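Local coordinates for 3-oxo-tetronate kinase (Haemophilus influenzae, PDB 1YZY), which catalyses the ATP-dependent phosphorylation of 3-oxo-tetronate to 3-oxo-tetronate 4-phosphate, as a member of the four-carbon acid sugar kinase family, at residues E106-I111 / R192-D197; E264-K269 / A303-A308; V20-S25 / G234-N239; G3-D8 / I46-R51. All coordinates share one frame; numbering follows the deposited sequence.

Contact 1: residues E106-I111 / R192-D197; sequences EDFTVI and RYAVVD
Arg192 lays its aliphatic chain along the backbone of Asp107 where two parallel strands, 109-111 and 193-196, come together in a small parallel sheet of the sugar-binding N-terminal domain. With CG anti to the backbone N (chi1 -167°) and the chain extended to NE, Arg192 CG sits 3.4 Å from Asp107 O and the guanidinium reaches on to Asp98 and Asp102 of helix 93-104, with which it makes salt bridges. Its carbonyl turns to the partner strand and takes a weak hydrogen bond from Thr109 N. Next comes Tyr193, whose ring meets Thr109 CG2 at its edge; Ile111 CD1 packs on Tyr193 CB at 3.7 Å, while the phenol oxygen bonds to Asp98. Ala194 bonds twice to strand 109-111, weakly through its N to Thr109 O and through its O from Ile111 N, which comes from above the carbonyl plane. Phe108 CZ presses against Ala194 CB at 3.3 Å. Val195 shares a face of the sheet with Tyr193, Thr109 and Ile111, and beyond it strand 164-167 continues the pairing. The series closes with a long, weak bond from Val196 N to Ile111 O, 3.5 Å away.

Contact 2: residues E264-K269 / A303-A308; sequences EKYREK and APMVYA
The end of helix 257-266 runs past strand 305-307 without any backbone hydrogen bond between them; the closest CA atoms, those of Arg267 and Met305, are 7.7 Å apart. This is helix-on-sheet packing in the nucleotide-binding C-terminal domain, in which every contact involves a side chain. Residues 267-269 keep helical backbone angles, and Lys269 N bonds to Tyr266 O. Across from them the strand presents Met305 and Tyr307 to the helix, with Val306 turned to helix 286-295.

Tyr266 and Met305 form the centre, a Met-aromatic contact in which the two side chains slide past each other in opposite directions. The sulfur approaches the ring at its edge, 83° off the ring normal, with Met305 SD 3.7 Å from Tyr266 CD2, and Met305 CB also lies in the ring plane. The bend at chi3 (75°) brings the methyl back toward the helix, where Met305 CE lies 4.0 Å from Arg267 N. At the far end of the ring, Tyr266 OH lies 2.7 Å from Ala303 O and is also in weak hydrogen-bonding range of Gln409 OE1.

Outside this core, Arg267 crosses Tyr307 at about a right angle, their planes 55° apart. Strand 272-274 flanks the pair through His272, which touches both. Tyr307 lies about 9 Å, side chain to side chain, from Ser254 and Thr357, ATP-binding positions inferred by similarity. Its hydroxyl stands over one face of the guanidinium, Tyr307 OH being 2.7 Å from Arg267 NH2 at an angle too poor for a hydrogen bond.

Contact 3: residues V20-S25 / G234-N239; sequences VENGLS and GKKGTN
Glu21 and Gly237 are joined through two waters, which do the work of direct hydrogen bonds between these loops. Glu21 bends at chi2 (-56°), which swings its carboxylate back to the glycine although its CB starts out away from it. One water gives protons to Glu21 OE2 and Gly237 O; a second donates to Glu21 OE1 and accepts a weak bond from Gly237 N. Glu21 OE2 also lies 3.7 Å from Gly237 CA, a close approach made possible by the bare CA of the glycine.

Asn22 and Lys236 run side by side, pointing the same way. Lys236 is bent at chi2 (-69°), and this folds Lys236 CD to 3.2 Å from Glu21 O. A third water links Asn22 OD1 to Lys235 O, 2.7 Å from each, while Asn22 ND2 is bound to Phe18 O. Lys235 lays CB and CG against Gly23 CA, then curls through bends at chi2 and chi4 so that Lys235 NZ bonds Lys236 O at 2.9 Å and, weakly, Thr238 OG1.

Gly23, at positive phi, is the C-prime residue of the Schellman motif that ends helix 9-20. That helix end lies against the loop following helix 221-232, and Asn22 packs on Ala225, Ala228 and Ala229 of the helix itself, while Val20 and Glu21 touch strand 369-375.

Contact 4: residues G3-D8 / I46-R51; sequences GVIADD and ISLKSR
Asp7 and Asp8 both reach Arg51, forming a salt-bridge network at the C-terminal ends of two parallel strands, 3-6 and 43-47, in the sugar-binding domain. The two acids take different nitrogens: Asp7 OD2 is 2.6 Å from Arg51 NH1, and Asp8 OD2 is 2.8 Å from Arg51 NH2. Asp7 crosses the arginine obliquely, its carboxylate turned 75° from the guanidinium plane, whereas Asp8 runs alongside with its CB over one guanidinium face.

Arg51 leaves the backbone with CG anti to N (chi1 -176°) and then bends at chi3, bringing its head back over the loop after strand 3-6. Asp8 is itself held from behind, since it occupies the N-cap of helix 9-20 and its OD1 accepts a hydrogen bond from Gly11 N. Ser50 OG lies against the neighbouring acid, 3.6 Å from Asp7 CB.

Farther out is the parallel pairing of the two strands. Ile46 N bonds Val4 O almost straight (170°), Ala6 N bonds Ile46 O, and Leu48 N carries the pattern past the strand end to Ala6 O. Ile46 and Ile5 share the face packed against helix 55-71. Alongside Ile5, pointing the same way, lies Leu48, and the methyls Ile5 CG2 and Leu48 CD1 meet at 3.8 Å.

In the fold
From the N terminus, contact 4 closes first, bringing strand 43-47 back beside strand 3-6 after an excursion through helix 9-20 and strand 26-30. Contact 3 opens within that excursion, at residues 20-25, and closes only at 234-239, so the two cross along the chain; their nearest atoms are about 8 Å apart. Contact 1 is nested inside the long loop of contact 3 and joins strands of the small parallel sheet. Contacts 1 and 4 lie in the sugar-binding domain, while contact 3 ties the end of helix 9-20 to the loop leading on to strand 248-252. Contact 2 follows in series in the nucleotide-binding domain, its centre about 50 Å from that of contact 1.

Contact 1: residues E106-I111 / R192-D197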
loop_
_atom_site.group_PDB
_atom_site.type_symbol
_atom_site.label_atom_id
_atom_site.label_comp_id
_atom_site.label_asym_id
_atom_site.label_seq_id
_atom_site.Cartn_x
_atom_site.Cartn_y
_atom_site.Cartn_z
ATOM N N GLU A 106 8.957 22.834 13.079
ATOM C CA GLU A 106 8.254 22.227 14.199
ATOM C C GLU A 106 9.301 21.530 15.061
ATOM O O GLU A 106 10.402 21.231 14.586
ATOM C CB GLU A 106 7.235 21.213 13.678
ATOM C CG GLU A 106 6.123 21.829 12.854
ATOM C CD GLU A 106 5.172 22.649 13.691
ATOM O OE1 GLU A 106 4.380 22.042 14.438
ATOM O OE2 GLU A 106 5.215 23.891 13.611
ATOM N N ASP A 107 8.973 21.272 16.325
ATOM C CA ASP A 107 9.928 20.621 17.217
ATOM C C ASP A 107 9.388 19.471 18.053
ATOM O O ASP A 107 10.052 19.008 18.974
ATOM C CB ASP A 107 10.637 21.656 18.107
ATOM C CG ASP A 107 9.723 22.784 18.546
ATOM O OD1 ASP A 107 8.749 22.521 19.283
ATOM O OD2 ASP A 107 9.982 23.944 18.153
ATOM N N PHE A 108 8.207 18.974 17.705
ATOM C CA PHE A 108 7.621 17.863 18.445
ATOM C C PHE A 108 6.678 17.056 17.558
ATOM O O PHE A 108 5.982 17.619 16.713
ATOM C CB PHE A 108 6.863 18.392 19.683
ATOM C CG PHE A 108 6.407 17.311 20.632
ATOM C CD1 PHE A 108 7.334 16.545 21.336
ATOM C CD2 PHE A 108 5.056 17.047 20.810
ATOM C CE1 PHE A 108 6.920 15.533 22.199
ATOM C CE2 PHE A 108 4.632 16.030 21.676
ATOM C CZ PHE A 108 5.566 15.275 22.366
ATOM N N THR A 109 6.651 15.744 17.763
ATOM C CA THR A 109 5.773 14.858 17.001
ATOM C C THR A 109 5.576 13.576 17.806
ATOM O O THR A 109 6.219 13.399 18.838
ATOM C CB THR A 109 6.375 14.525 15.592
ATOM O OG1 THR A 109 5.393 13.853 14.788
ATOM C CG2 THR A 109 7.608 13.624 15.713
ATOM N N VAL A 110 4.669 12.708 17.355
ATOM C CA VAL A 110 4.397 11.428 18.023
ATOM C C VAL A 110 4.910 10.222 17.233
ATOM O O VAL A 110 5.110 10.292 16.024
ATOM C CB VAL A 110 2.882 11.220 18.295
ATOM C CG1 VAL A 110 2.332 12.392 19.077
ATOM C CG2 VAL A 110 2.115 11.031 16.988
ATOM N N ILE A 111 5.085 9.109 17.931
ATOM C CA ILE A 111 5.573 7.878 17.330
ATOM C C ILE A 111 4.636 6.754 17.739
ATOM O O ILE A 111 4.409 6.542 18.930
ATOM C CB ILE A 111 7.003 7.566 17.838
ATOM C CG1 ILE A 111 7.984 8.607 17.300
ATOM C CG2 ILE A 111 7.410 6.135 17.518
ATOM C CD1 ILE A 111 9.366 8.448 17.842
ATOM N N ARG A 192 11.647 15.670 21.904
ATOM C CA ARG A 192 11.340 16.057 20.528
ATOM C C ARG A 192 10.278 15.126 19.922
ATOM O O ARG A 192 9.598 15.484 18.949
ATOM C CB ARG A 192 12.628 16.043 19.689
ATOM C CG ARG A 192 12.526 16.705 18.319
ATOM C CD ARG A 192 13.882 16.706 17.616
ATOM N NE ARG A 192 13.860 17.269 16.261
ATOM C CZ ARG A 192 13.660 18.551 15.971
ATOM N NH1 ARG A 192 13.675 18.947 14.708
ATOM N NH2 ARG A 192 13.409 19.434 16.928
ATOM N N TYR A 193 10.168 13.918 20.475
ATOM C CA TYR A 193 9.186 12.926 20.024
ATOM C C TYR A 193 8.558 12.252 21.239
ATOM O O TYR A 193 9.170 12.180 22.314
ATOM C CB TYR A 193 9.824 11.831 19.157
ATOM C CG TYR A 193 11.156 12.197 18.555
ATOM C CD1 TYR A 193 12.345 11.776 19.154
ATOM C CD2 TYR A 193 11.232 12.995 17.405
ATOM C CE1 TYR A 193 13.575 12.140 18.632
ATOM C CE2 TYR A 193 12.457 13.366 16.872
ATOM C CZ TYR A 193 13.622 12.936 17.491
ATOM O OH TYR A 193 14.833 13.311 16.978
ATOM N N ALA A 194 7.377 11.680 21.031
ATOM C CA ALA A 194 6.654 11.007 22.093
ATOM C C ALA A 194 5.983 9.729 21.645
ATOM O O ALA A 194 5.122 9.756 20.770
ATOM C CB ALA A 194 5.606 11.942 22.674
ATOM N N VAL A 195 6.401 8.614 22.236
ATOM C CA VAL A 195 5.800 7.310 21.976
ATOM C C VAL A 195 4.484 7.337 22.774
ATOM O O VAL A 195 4.397 7.986 23.821
ATOM C CB VAL A 195 6.703 6.152 22.502
ATOM C CG1 VAL A 195 6.002 4.798 22.374
ATOM C CG2 VAL A 195 8.011 6.127 21.742
ATOM N N VAL A 196 3.442 6.711 22.243
ATOM C CA VAL A 196 2.158 6.683 22.925
ATOM C C VAL A 196 1.656 5.241 22.952
ATOM O O VAL A 196 1.644 4.546 21.931
ATOM C CB VAL A 196 1.117 7.604 22.242
ATOM C CG1 VAL A 196 -0.173 7.650 23.055
ATOM C CG2 VAL A 196 1.662 9.014 22.083
ATOM N N ASP A 197 1.313 4.781 24.149
ATOM C CA ASP A 197 0.816 3.433 24.355
ATOM C C ASP A 197 -0.526 3.171 23.670
ATOM O O ASP A 197 -1.270 4.100 23.337
ATOM C CB ASP A 197 0.664 3.166 25.855
ATOM C CG ASP A 197 1.963 2.762 26.520
ATOM O OD1 ASP A 197 3.012 2.726 25.847
ATOM O OD2 ASP A 197 1.924 2.462 27.729
#

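Contact 2: residues E264-K269 / A303-A308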
loop_
_atom_site.group_PDB
_atom_site.type_symbol
_atom_site.label_atom_id
_atom_site.label_comp_id
_atom_site.label_asym_id
_atom_site.label_seq_id
_atom_site.Cartn_x
_atom_site.Cartn_y
_atom_site.Cartn_z
ATOM N N GLU A 264 -9.561 -21.569 -12.186
ATOM C CA GLU A 264 -10.321 -22.795 -12.352
ATOM C C GLU A 264 -11.820 -22.557 -12.115
ATOM O O GLU A 264 -12.668 -23.280 -12.649
ATOM C CB GLU A 264 -9.790 -23.839 -11.367
ATOM C CG GLU A 264 -9.599 -25.230 -11.945
ATOM C CD GLU A 264 -10.880 -26.043 -11.966
ATOM O OE1 GLU A 264 -11.185 -26.689 -10.939
ATOM O OE2 GLU A 264 -11.577 -26.046 -13.005
ATOM N N LYS A 265 -12.138 -21.551 -11.308
ATOM C CA LYS A 265 -13.525 -21.227 -10.989
ATOM C C LYS A 265 -14.113 -20.228 -11.992
ATOM O O LYS A 265 -15.324 -20.238 -12.260
ATOM C CB LYS A 265 -13.605 -20.673 -9.559
ATOM C CG LYS A 265 -14.826 -21.118 -8.751
ATOM C CD LYS A 265 -15.994 -20.148 -8.879
ATOM C CE LYS A 265 -17.110 -20.504 -7.899
ATOM N NZ LYS A 265 -18.177 -19.460 -7.846
ATOM N N TYR A 266 -13.252 -19.382 -12.550
ATOM C CA TYR A 266 -13.675 -18.370 -13.508
ATOM C C TYR A 266 -13.796 -18.865 -14.956
ATOM O O TYR A 266 -14.659 -18.405 -15.697
ATOM C CB TYR A 266 -12.739 -17.162 -13.443
ATOM C CG TYR A 266 -13.253 -15.960 -14.204
ATOM C CD1 TYR A 266 -14.488 -15.396 -13.891
ATOM C CD2 TYR A 266 -12.510 -15.391 -15.246
ATOM C CE1 TYR A 266 -14.972 -14.302 -14.591
ATOM C CE2 TYR A 266 -12.989 -14.292 -15.953
ATOM C CZ TYR A 266 -14.218 -13.760 -15.618
ATOM O OH TYR A 266 -14.706 -12.686 -16.298
ATOM N N ARG A 267 -12.916 -19.771 -15.374
ATOM C CA ARG A 267 -12.963 -20.293 -16.737
ATOM C C ARG A 267 -14.302 -20.991 -16.980
ATOM O O ARG A 267 -14.665 -21.326 -18.110
ATOM C CB ARG A 267 -11.818 -21.274 -16.973
ATOM C CG ARG A 267 -11.937 -22.544 -16.170
ATOM C CD ARG A 267 -11.166 -23.665 -16.819
ATOM N NE ARG A 267 -9.733 -23.405 -16.838
ATOM C CZ ARG A 267 -8.846 -24.198 -17.425
ATOM N NH1 ARG A 267 -9.245 -25.298 -18.049
ATOM N NH2 ARG A 267 -7.553 -23.908 -17.363
ATOM N N GLU A 268 -15.003 -21.250 -15.887
ATOM C CA GLU A 268 -16.306 -21.891 -15.903
ATOM C C GLU A 268 -17.374 -20.838 -16.222
ATOM O O GLU A 268 -18.429 -21.159 -16.773
ATOM C CB GLU A 268 -16.551 -22.502 -14.517
ATOM C CG GLU A 268 -17.922 -23.105 -14.278
ATOM C CD GLU A 268 -18.224 -23.280 -12.793
ATOM O OE1 GLU A 268 -17.350 -23.783 -12.054
ATOM O OE2 GLU A 268 -19.334 -22.902 -12.365
ATOM N N LYS A 269 -17.080 -19.585 -15.886
ATOM C CA LYS A 269 -18.005 -18.472 -16.086
ATOM C C LYS A 269 -17.782 -17.565 -17.306
ATOM O O LYS A 269 -18.716 -16.868 -17.726
ATOM C CB LYS A 269 -18.025 -17.580 -14.832
ATOM C CG LYS A 269 -18.516 -18.240 -13.547
ATOM C CD LYS A 269 -19.996 -18.583 -13.623
ATOM C CE LYS A 269 -20.532 -19.013 -12.268
ATOM N NZ LYS A 269 -19.792 -20.172 -11.702
ATOM N N ALA A 303 -16.071 -10.496 -18.488
ATOM C CA ALA A 303 -14.871 -10.163 -19.246
ATOM C C ALA A 303 -14.045 -11.384 -19.640
ATOM O O ALA A 303 -13.938 -12.352 -18.881
ATOM C CB ALA A 303 -14.023 -9.201 -18.460
ATOM N N PRO A 304 -13.473 -11.368 -20.857
ATOM C CA PRO A 304 -12.662 -12.492 -21.323
ATOM C C PRO A 304 -11.331 -12.562 -20.565
ATOM O O PRO A 304 -10.752 -11.543 -20.203
ATOM C CB PRO A 304 -12.476 -12.174 -22.805
ATOM C CG PRO A 304 -12.421 -10.700 -22.818
ATOM C CD PRO A 304 -13.552 -10.318 -21.887
ATOM N N MET A 305 -10.838 -13.769 -20.344
ATOM C CA MET A 305 -9.596 -13.935 -19.613
ATOM C C MET A 305 -8.515 -14.718 -20.365
ATOM O O MET A 305 -8.682 -15.844 -20.845
ATOM C CB MET A 305 -9.868 -14.705 -18.309
ATOM C CG MET A 305 -8.623 -15.315 -17.662
ATOM S SD MET A 305 -8.926 -16.095 -16.073
ATOM C CE MET A 305 -9.751 -17.623 -16.538
ATOM N N VAL A 306 -7.366 -14.049 -20.445
ATOM C CA VAL A 306 -6.105 -14.514 -21.006
ATOM C C VAL A 306 -5.238 -14.848 -19.795
ATOM O O VAL A 306 -4.912 -13.959 -19.005
ATOM C CB VAL A 306 -5.363 -13.493 -21.878
ATOM C CG1 VAL A 306 -4.191 -14.168 -22.550
ATOM C CG2 VAL A 306 -6.287 -12.901 -22.914
ATOM N N TYR A 307 -4.845 -16.108 -19.654
ATOM C CA TYR A 307 -4.069 -16.506 -18.489
ATOM C C TYR A 307 -2.865 -17.406 -18.705
ATOM O O TYR A 307 -2.866 -18.275 -19.573
ATOM C CB TYR A 307 -4.996 -17.173 -17.465
ATOM C CG TYR A 307 -5.619 -18.474 -17.937
ATOM C CD1 TYR A 307 -5.135 -19.704 -17.488
ATOM C CD2 TYR A 307 -6.684 -18.474 -18.846
ATOM C CE1 TYR A 307 -5.688 -20.894 -17.934
ATOM C CE2 TYR A 307 -7.244 -19.655 -19.294
ATOM C CZ TYR A 307 -6.741 -20.862 -18.838
ATOM O OH TYR A 307 -7.275 -22.038 -19.308
ATOM N N ALA A 308 -1.850 -17.204 -17.874
ATOM C CA ALA A 308 -0.636 -18.008 -17.900
ATOM C C ALA A 308 -0.709 -18.975 -16.712
ATOM O O ALA A 308 0.004 -19.977 -16.660
ATOM C CB ALA A 308 0.593 -17.112 -17.785
#

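Contact 3: residues V20-S25 / G234-N239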
loop_
_atom_site.group_PDB
_atom_site.type_symbol
_atom_site.label_atom_id
_atom_site.label_comp_id
_atom_site.label_asym_id
_atom_site.label_seq_id
_atom_site.Cartn_x
_atom_site.Cartn_y
_atom_site.Cartn_z
ATOM N N VAL A 20 -9.172 5.263 2.974
ATOM C CA VAL A 20 -10.387 5.147 2.156
ATOM C C VAL A 20 -11.513 4.414 2.895
ATOM O O VAL A 20 -12.683 4.781 2.789
ATOM C CB VAL A 20 -10.082 4.430 0.797
ATOM C CG1 VAL A 20 -11.377 4.071 0.056
ATOM C CG2 VAL A 20 -9.242 5.334 -0.082
ATOM N N GLU A 21 -11.158 3.334 3.579
ATOM C CA GLU A 21 -12.110 2.552 4.344
ATOM C C GLU A 21 -12.639 3.346 5.545
ATOM O O GLU A 21 -13.517 2.879 6.277
ATOM C CB GLU A 21 -11.457 1.246 4.805
ATOM C CG GLU A 21 -11.230 0.256 3.670
ATOM C CD GLU A 21 -12.516 -0.067 2.915
ATOM O OE1 GLU A 21 -13.221 -1.015 3.312
ATOM O OE2 GLU A 21 -12.826 0.627 1.928
ATOM N N ASN A 22 -12.102 4.549 5.720
ATOM C CA ASN A 22 -12.500 5.434 6.791
ATOM C C ASN A 22 -12.972 6.787 6.268
ATOM O O ASN A 22 -12.771 7.826 6.901
ATOM C CB ASN A 22 -11.378 5.557 7.824
ATOM C CG ASN A 22 -11.315 4.350 8.740
ATOM O OD1 ASN A 22 -12.152 4.194 9.634
ATOM N ND2 ASN A 22 -10.360 3.455 8.490
ATOM N N GLY A 23 -13.554 6.753 5.070
ATOM C CA GLY A 23 -14.127 7.932 4.432
ATOM C C GLY A 23 -13.325 9.018 3.732
ATOM O O GLY A 23 -13.905 10.036 3.329
ATOM N N LEU A 24 -12.026 8.825 3.550
ATOM C CA LEU A 24 -11.204 9.849 2.896
ATOM C C LEU A 24 -10.866 9.572 1.419
ATOM O O LEU A 24 -10.409 8.489 1.088
ATOM C CB LEU A 24 -9.913 10.043 3.702
ATOM C CG LEU A 24 -9.742 11.367 4.453
ATOM C CD1 LEU A 24 -10.986 11.738 5.247
ATOM C CD2 LEU A 24 -8.510 11.289 5.342
ATOM N N SER A 25 -11.135 10.519 0.524
ATOM C CA SER A 25 -10.778 10.301 -0.884
ATOM C C SER A 25 -9.245 10.312 -0.952
ATOM O O SER A 25 -8.608 11.271 -0.516
ATOM C CB SER A 25 -11.421 11.345 -1.812
ATOM O OG SER A 25 -11.126 12.676 -1.445
ATOM N N GLY A 234 -16.567 9.367 10.975
ATOM C CA GLY A 234 -16.986 7.975 11.051
ATOM C C GLY A 234 -17.386 7.311 9.744
ATOM O O GLY A 234 -17.771 6.142 9.737
ATOM N N LYS A 235 -17.310 8.050 8.644
ATOM C CA LYS A 235 -17.676 7.533 7.330
ATOM C C LYS A 235 -16.839 6.316 6.963
ATOM O O LYS A 235 -15.710 6.168 7.416
ATOM C CB LYS A 235 -17.507 8.630 6.277
ATOM C CG LYS A 235 -17.996 8.263 4.881
ATOM C CD LYS A 235 -19.517 8.170 4.823
ATOM C CE LYS A 235 -19.986 7.464 3.553
ATOM N NZ LYS A 235 -19.598 6.017 3.531
ATOM N N LYS A 236 -17.423 5.410 6.190
ATOM C CA LYS A 236 -16.704 4.216 5.758
ATOM C C LYS A 236 -16.490 4.217 4.240
ATOM O O LYS A 236 -16.826 5.192 3.555
ATOM C CB LYS A 236 -17.446 2.957 6.206
ATOM C CG LYS A 236 -17.441 2.746 7.714
ATOM C CD LYS A 236 -16.053 2.403 8.222
ATOM C CE LYS A 236 -16.054 2.159 9.722
ATOM N NZ LYS A 236 -14.751 1.601 10.193
ATOM N N GLY A 237 -15.916 3.135 3.718
ATOM C CA GLY A 237 -15.658 3.055 2.289
ATOM C C GLY A 237 -16.805 2.521 1.448
ATOM O O GLY A 237 -16.579 2.021 0.343
ATOM N N THR A 238 -18.026 2.597 1.970
ATOM C CA THR A 238 -19.206 2.109 1.256
ATOM C C THR A 238 -19.500 2.873 -0.028
ATOM O O THR A 238 -20.117 2.329 -0.944
ATOM C CB THR A 238 -20.477 2.120 2.156
ATOM O OG1 THR A 238 -20.476 3.278 3.002
ATOM C CG2 THR A 238 -20.521 0.877 3.017
ATOM N N ASN A 239 -19.041 4.120 -0.094
ATOM C CA ASN A 239 -19.265 4.969 -1.260
ATOM C C ASN A 239 -18.000 5.244 -2.074
ATOM O O ASN A 239 -17.899 6.262 -2.771
ATOM C CB ASN A 239 -19.918 6.288 -0.841
ATOM C CG ASN A 239 -21.329 6.098 -0.333
ATOM O OD1 ASN A 239 -22.229 5.733 -1.091
ATOM N ND2 ASN A 239 -21.533 6.338 0.957
HETATM O O HOH W 1 -14.664 -0.297 0.256
HETATM O O HOH W 2 -16.052 -0.154 3.968
HETATM O O HOH W 3 -14.396 5.706 9.765
#

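Contact 4: residues G3-D8 / I46-R51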
loop_
_atom_site.group_PDB
_atom_site.type_symbol
_atom_site.label_atom_id
_atom_site.label_comp_id
_atom_site.label_asym_id
_atom_site.label_seq_id
_atom_site.Cartn_x
_atom_site.Cartn_y
_atom_site.Cartn_z
ATOM N N GLY A 3 -1.053 14.758 3.689
ATOM C CA GLY A 3 -0.005 14.186 2.868
ATOM C C GLY A 3 0.733 13.081 3.591
ATOM O O GLY A 3 1.345 13.316 4.621
ATOM N N VAL A 4 0.672 11.868 3.062
ATOM C CA VAL A 4 1.353 10.744 3.678
ATOM C C VAL A 4 2.624 10.435 2.905
ATOM O O VAL A 4 2.626 10.444 1.674
ATOM C CB VAL A 4 0.460 9.494 3.678
ATOM C CG1 VAL A 4 1.174 8.327 4.358
ATOM C CG2 VAL A 4 -0.889 9.804 4.358
ATOM N N ILE A 5 3.713 10.210 3.631
ATOM C CA ILE A 5 4.994 9.871 3.031
ATOM C C ILE A 5 5.355 8.496 3.550
ATOM O O ILE A 5 5.807 8.357 4.682
ATOM C CB ILE A 5 6.085 10.868 3.428
ATOM C CG1 ILE A 5 5.718 12.263 2.925
ATOM C CG2 ILE A 5 7.430 10.437 2.841
ATOM C CD1 ILE A 5 6.655 13.345 3.383
ATOM N N ALA A 6 5.132 7.478 2.726
ATOM C CA ALA A 6 5.407 6.102 3.114
ATOM C C ALA A 6 6.784 5.589 2.686
ATOM O O ALA A 6 7.228 5.849 1.567
ATOM C CB ALA A 6 4.320 5.210 2.584
ATOM N N ASP A 7 7.422 4.823 3.571
ATOM C CA ASP A 7 8.757 4.275 3.340
ATOM C C ASP A 7 8.841 2.942 2.581
ATOM O O ASP A 7 9.895 2.296 2.545
ATOM C CB ASP A 7 9.543 4.205 4.667
ATOM C CG ASP A 7 9.147 3.020 5.548
ATOM O OD1 ASP A 7 7.982 2.559 5.511
ATOM O OD2 ASP A 7 10.028 2.543 6.290
ATOM N N ASP A 8 7.705 2.477 2.076
ATOM C CA ASP A 8 7.671 1.252 1.276
ATOM C C ASP A 8 6.334 1.137 0.543
ATOM O O ASP A 8 5.370 1.828 0.885
ATOM C CB ASP A 8 8.005 -0.002 2.109
ATOM C CG ASP A 8 6.803 -0.584 2.828
ATOM O OD1 ASP A 8 5.906 0.192 3.219
ATOM O OD2 ASP A 8 6.773 -1.822 3.008
ATOM N N ILE A 46 2.447 9.161 -0.882
ATOM C CA ILE A 46 3.576 8.969 -1.794
ATOM C C ILE A 46 4.398 7.769 -1.327
ATOM O O ILE A 46 4.906 7.743 -0.213
ATOM C CB ILE A 46 4.478 10.228 -1.918
ATOM C CG1 ILE A 46 3.713 11.344 -2.626
ATOM C CG2 ILE A 46 5.757 9.903 -2.716
ATOM C CD1 ILE A 46 4.522 12.596 -2.826
ATOM N N SER A 47 4.448 6.750 -2.175
ATOM C CA SER A 47 5.171 5.509 -1.922
ATOM C C SER A 47 6.644 5.621 -2.321
ATOM O O SER A 47 6.966 5.969 -3.465
ATOM C CB SER A 47 4.487 4.368 -2.692
ATOM O OG SER A 47 5.410 3.421 -3.203
ATOM N N LEU A 48 7.533 5.350 -1.367
ATOM C CA LEU A 48 8.975 5.406 -1.605
ATOM C C LEU A 48 9.617 4.042 -1.352
ATOM O O LEU A 48 8.922 3.050 -1.107
ATOM C CB LEU A 48 9.634 6.457 -0.703
ATOM C CG LEU A 48 9.200 7.927 -0.770
ATOM C CD1 LEU A 48 9.783 8.686 0.416
ATOM C CD2 LEU A 48 9.638 8.571 -2.078
ATOM N N LYS A 49 10.937 3.987 -1.493
ATOM C CA LYS A 49 11.709 2.769 -1.250
ATOM C C LYS A 49 12.784 3.188 -0.244
ATOM O O LYS A 49 13.961 2.848 -0.386
ATOM C CB LYS A 49 12.382 2.283 -2.545
ATOM C CG LYS A 49 11.443 1.875 -3.688
ATOM C CD LYS A 49 12.248 1.561 -4.960
ATOM C CE LYS A 49 11.364 1.385 -6.200
ATOM N NZ LYS A 49 10.644 0.080 -6.246
ATOM N N SER A 50 12.350 3.880 0.804
ATOM C CA SER A 50 13.250 4.412 1.814
ATOM C C SER A 50 13.210 3.731 3.182
ATOM O O SER A 50 13.409 4.417 4.187
ATOM C CB SER A 50 12.913 5.880 2.028
ATOM O OG SER A 50 11.526 6.033 2.278
ATOM N N ARG A 51 13.036 2.415 3.247
ATOM C CA ARG A 51 13.066 1.768 4.557
ATOM C C ARG A 51 14.497 1.460 5.025
ATOM O O ARG A 51 14.806 1.587 6.219
ATOM C CB ARG A 51 12.217 0.486 4.550
ATOM C CG ARG A 51 12.124 -0.199 5.921
ATOM C CD ARG A 51 11.578 -1.647 5.800
ATOM N NE ARG A 51 10.161 -1.817 5.474
ATOM C CZ ARG A 51 9.181 -1.017 5.888
ATOM N NH1 ARG A 51 9.439 0.033 6.667
ATOM N NH2 ARG A 51 7.938 -1.248 5.496
#